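Local coordinates for autophagy-related protein 9 (Schizosaccharomyces pombe, PDB 7D0I) that scrambles phospholipids between membrane leaflets as a homotrimer, supplying membrane to the growing autophagosome, at residues Ala486-Val490 with Phe596-Tyr600; Leu509-Thr513 with Phe545-Ile549. The protein carries 1 engineered substitution. All coordinates share one frame; numbering follows the deposited sequence.

Contact 1 of 2, residues Ala486-Val490 with Phe596-Tyr600; sequences ASHYV and FCSLY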
# COMPACT_ATOMS: atom_id res chain seq x y z
N ALA A 486 -16.76 -16.00 -19.10
CA ALA A 486 -16.65 -17.22 -19.90
C ALA A 486 -17.05 -16.97 -21.35
O ALA A 486 -16.41 -17.49 -22.28
CB ALA A 486 -17.52 -18.31 -19.29
N SER A 487 -18.10 -16.18 -21.57
CA SER A 487 -18.50 -15.84 -22.92
C SER A 487 -17.42 -15.04 -23.62
O SER A 487 -17.18 -15.22 -24.82
CB SER A 487 -19.80 -15.04 -22.90
OG SER A 487 -20.77 -15.69 -22.09
N HIS A 488 -16.74 -14.16 -22.88
CA HIS A 488 -15.61 -13.44 -23.45
C HIS A 488 -14.49 -14.39 -23.81
O HIS A 488 -13.93 -14.33 -24.91
CB HIS A 488 -15.13 -12.38 -22.47
CG HIS A 488 -14.04 -11.52 -23.00
ND1 HIS A 488 -14.02 -11.06 -24.29
CD2 HIS A 488 -12.92 -11.04 -22.41
CE1 HIS A 488 -12.94 -10.32 -24.48
NE2 HIS A 488 -12.26 -10.30 -23.36
N TYR A 489 -14.15 -15.30 -22.90
CA TYR A 489 -13.01 -16.19 -23.13
C TYR A 489 -13.22 -17.06 -24.35
O TYR A 489 -12.31 -17.22 -25.17
CB TYR A 489 -12.77 -17.07 -21.90
CG TYR A 489 -11.85 -18.22 -22.18
CD1 TYR A 489 -10.50 -18.01 -22.36
CD2 TYR A 489 -12.32 -19.51 -22.28
CE1 TYR A 489 -9.66 -19.05 -22.62
CE2 TYR A 489 -11.48 -20.55 -22.54
CZ TYR A 489 -10.15 -20.32 -22.71
OH TYR A 489 -9.31 -21.36 -22.98
N VAL A 490 -14.40 -17.65 -24.50
CA VAL A 490 -14.57 -18.64 -25.56
C VAL A 490 -14.55 -17.98 -26.94
O VAL A 490 -14.58 -18.67 -27.96
CB VAL A 490 -15.87 -19.44 -25.38
CG1 VAL A 490 -15.79 -20.28 -24.13
CG2 VAL A 490 -17.05 -18.52 -25.34
N PHE A 596 -12.33 -26.45 -21.43
CA PHE A 596 -13.25 -25.50 -20.83
C PHE A 596 -14.59 -25.48 -21.55
O PHE A 596 -15.62 -25.20 -20.94
CB PHE A 596 -12.66 -24.11 -20.80
CG PHE A 596 -13.53 -23.11 -20.13
CD1 PHE A 596 -14.34 -22.26 -20.86
CD2 PHE A 596 -13.57 -23.02 -18.75
CE1 PHE A 596 -15.14 -21.35 -20.23
CE2 PHE A 596 -14.37 -22.11 -18.13
CZ PHE A 596 -15.16 -21.28 -18.87
N CYS A 597 -14.61 -25.77 -22.85
CA CYS A 597 -15.88 -25.89 -23.54
C CYS A 597 -16.54 -27.23 -23.31
O CYS A 597 -17.73 -27.38 -23.60
CB CYS A 597 -15.69 -25.64 -25.03
SG CYS A 597 -15.70 -23.90 -25.49
N SER A 598 -15.80 -28.23 -22.83
CA SER A 598 -16.46 -29.40 -22.28
C SER A 598 -17.13 -29.09 -20.96
O SER A 598 -18.16 -29.70 -20.62
CB SER A 598 -15.46 -30.54 -22.09
OG SER A 598 -14.76 -30.39 -20.87
N LEU A 599 -16.58 -28.15 -20.18
CA LEU A 599 -17.22 -27.73 -18.94
C LEU A 599 -18.34 -26.73 -19.17
O LEU A 599 -19.31 -26.71 -18.41
CB LEU A 599 -16.20 -27.11 -18.00
CG LEU A 599 -15.13 -28.01 -17.40
CD1 LEU A 599 -13.97 -27.17 -16.96
CD2 LEU A 599 -15.69 -28.77 -16.23
N TYR A 600 -18.23 -25.89 -20.19
CA TYR A 600 -19.13 -24.77 -20.45
C TYR A 600 -19.80 -25.03 -21.79
O TYR A 600 -19.32 -24.57 -22.83
CB TYR A 600 -18.32 -23.50 -20.45
CG TYR A 600 -19.03 -22.21 -20.76
CD1 TYR A 600 -19.86 -21.62 -19.83
CD2 TYR A 600 -18.79 -21.54 -21.93
CE1 TYR A 600 -20.48 -20.43 -20.10
CE2 TYR A 600 -19.41 -20.36 -22.21
CZ TYR A 600 -20.25 -19.81 -21.29
OH TYR A 600 -20.86 -18.62 -21.56
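Tyr489 turns the edge of its ring toward the face of Phe596, an offset T-shaped pair with centroids 5.3 Å apart and planes at 90°. The ring atoms CD2 and CE2 of Tyr489 make the approach, CD2 lying 3.7 Å from Phe596 CD1. Beside this pair, Ala486 CB fits between two rings: it meets the edge of Phe596 in the ring plane, at CZ, and sits over one face of Tyr600 in a CH-pi contact, 3.8 Å from the ring centroid and 18° off the normal. All four residues are buried, and Ala568, Leu569 and Val572 of helix 565-576 pack on Tyr489. The contact sets helix 483-489, probably on the cytoplasmic side, against the end of helix 591-599, where Tyr600 leaves helical geometry and begins the strand 600-602 that pairs antiparallel with 455-457. Toward solvent the packing thins. Val490, partly exposed, offers a single methyl, CG1, to Cys597 SG (3.9 Å), to Tyr600 CD2 and more distantly to the edge of Phe596. On exposed Ser487, OG accepts a 3.0 Å hydrogen bond from Tyr600 OH while bonding within its own helix to Tyr483 O. A chi1 of 177°, placing CG opposite the backbone N, directs the Tyr600 ring at this helix and brings its hydroxyl to the serine.

Contact 2 of 2, residues Leu509-Thr513 with Phe545-Ile549; sequences LGSFT and FGSLI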
# COMPACT_ATOMS: atom_id res chain seq x y z
N LEU A 509 -17.29 -9.28 -53.66
CA LEU A 509 -18.69 -8.89 -53.77
C LEU A 509 -18.86 -7.39 -53.67
O LEU A 509 -19.75 -6.82 -54.31
CB LEU A 509 -19.51 -9.60 -52.69
CG LEU A 509 -19.34 -11.11 -52.65
CD1 LEU A 509 -20.10 -11.70 -51.48
CD2 LEU A 509 -19.78 -11.75 -53.95
N GLY A 510 -18.01 -6.71 -52.90
CA GLY A 510 -18.09 -5.26 -52.83
C GLY A 510 -17.68 -4.60 -54.12
O GLY A 510 -18.25 -3.58 -54.51
N SER A 511 -16.68 -5.16 -54.80
CA SER A 511 -16.32 -4.64 -56.12
C SER A 511 -17.47 -4.80 -57.10
O SER A 511 -17.83 -3.86 -57.83
CB SER A 511 -15.07 -5.35 -56.63
OG SER A 511 -15.25 -6.75 -56.60
N PHE A 512 -18.07 -5.99 -57.13
CA PHE A 512 -19.23 -6.21 -58.00
C PHE A 512 -20.35 -5.22 -57.68
O PHE A 512 -20.92 -4.61 -58.59
CB PHE A 512 -19.75 -7.65 -57.84
CG PHE A 512 -18.88 -8.68 -58.49
CD1 PHE A 512 -18.05 -8.34 -59.54
CD2 PHE A 512 -18.90 -9.98 -58.05
CE1 PHE A 512 -17.25 -9.30 -60.13
CE2 PHE A 512 -18.10 -10.94 -58.64
CZ PHE A 512 -17.28 -10.60 -59.68
N THR A 513 -20.66 -5.06 -56.40
CA THR A 513 -21.75 -4.17 -56.01
C THR A 513 -21.43 -2.72 -56.35
O THR A 513 -22.33 -1.97 -56.75
CB THR A 513 -22.03 -4.33 -54.51
OG1 THR A 513 -22.58 -5.62 -54.26
CG2 THR A 513 -23.00 -3.27 -54.03
N PHE A 545 -26.00 -9.90 -53.29
CA PHE A 545 -24.67 -9.49 -52.87
C PHE A 545 -24.73 -8.70 -51.57
O PHE A 545 -23.85 -8.85 -50.72
CB PHE A 545 -24.00 -8.67 -53.97
CG PHE A 545 -23.58 -9.49 -55.15
CD1 PHE A 545 -23.38 -10.85 -55.02
CD2 PHE A 545 -23.40 -8.91 -56.39
CE1 PHE A 545 -23.00 -11.61 -56.10
CE2 PHE A 545 -23.02 -9.67 -57.47
CZ PHE A 545 -22.82 -11.02 -57.33
N GLY A 546 -25.74 -7.85 -51.40
CA GLY A 546 -25.92 -7.19 -50.12
C GLY A 546 -26.10 -8.18 -48.98
O GLY A 546 -25.51 -8.02 -47.91
N SER A 547 -26.89 -9.22 -49.22
CA SER A 547 -27.09 -10.24 -48.19
C SER A 547 -25.78 -10.96 -47.87
O SER A 547 -25.44 -11.15 -46.70
CB SER A 547 -28.15 -11.24 -48.65
OG SER A 547 -29.36 -10.58 -48.98
N LEU A 548 -25.03 -11.36 -48.90
CA LEU A 548 -23.79 -12.08 -48.67
C LEU A 548 -22.75 -11.20 -47.97
O LEU A 548 -22.01 -11.68 -47.11
CB LEU A 548 -23.24 -12.61 -49.99
CG LEU A 548 -23.99 -13.80 -50.59
CD1 LEU A 548 -23.48 -14.09 -51.99
CD2 LEU A 548 -23.83 -15.01 -49.71
N ILE A 549 -22.71 -9.92 -48.31
CA ILE A 549 -21.76 -9.02 -47.66
C ILE A 549 -22.15 -8.78 -46.21
O ILE A 549 -21.29 -8.71 -45.32
CB ILE A 549 -21.66 -7.70 -48.45
CG1 ILE A 549 -20.98 -7.94 -49.79
CG2 ILE A 549 -20.89 -6.67 -47.67
CD1 ILE A 549 -20.89 -6.71 -50.65
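Leu509 spreads its side chain over three residues of segment 545-549, each met by a different carbon. CB lies 3.7 Å from Ile549 CG1; of the two methyls, CD1 reaches Leu548 CB at 3.6 Å, and CD2 approaches the CD1/CE1 side of the Phe545 ring, the leucine and phenylalanine side chains crossing at about a right angle. Ile549 extends in turn past Leu509 CB, its CD1 coming within 3.7 Å of Gly510 N, so this methyl rests on the backbone of the facing helix. The two segments belong to consecutive transmembrane helices, 496-520 and 538-555, which form an antiparallel hairpin: the segment axes make 150° between their N-to-C directions and come within 9.9 Å, with Leu509 and Phe545 the closest CA pair. One turn further along, Phe512 meets Phe545. Their centroids are 5.9 Å apart and the planes incline by 28°, but the rings are slid past one another and barely overlap; the nearer approach is by Phe512 CB, 3.9 Å from Phe545 CE2. Thr513 turns OG1 anti to its carbonyl carbon (chi1 -68°), which folds the hydroxyl back to donate to Leu509 O over 3.1 Å. That oxygen also accepts Thr513 N, the two donors arriving from opposite faces of the carbonyl plane. The same torsion sets OG1 beside Phe545 CB, a van der Waals contact in which the hydroxyl already has its bond inside the helix. The hairpin lies at a subunit interface of the homotrimer: Phe219 of a second subunit meets the Phe512 ring, and Asn443 of that subunit packs on Thr513 and Ile549.

How the contacts relate
Contact 2 is nested in the chain between the two halves of contact 1, and helix 483-489 of contact 1 is followed directly by helix 496-520 of contact 2. Yet they do not touch: their centres are about 34 Å apart and their nearest atoms about 21 Å. Contact 1 probably lies on the cytoplasmic side, its centre about 16 Å from the chain centre, whereas contact 2 is within the membrane, about 45 Å from it. The Tyr600 side chain is about 13 Å from a bound lauryl maltose neopentyl glycol. For contact 2 the link to detergent runs through the neighbouring subunit, whose helix 427-447, packed against it, carries the detergent-pocket residues Asn437 and Arg440.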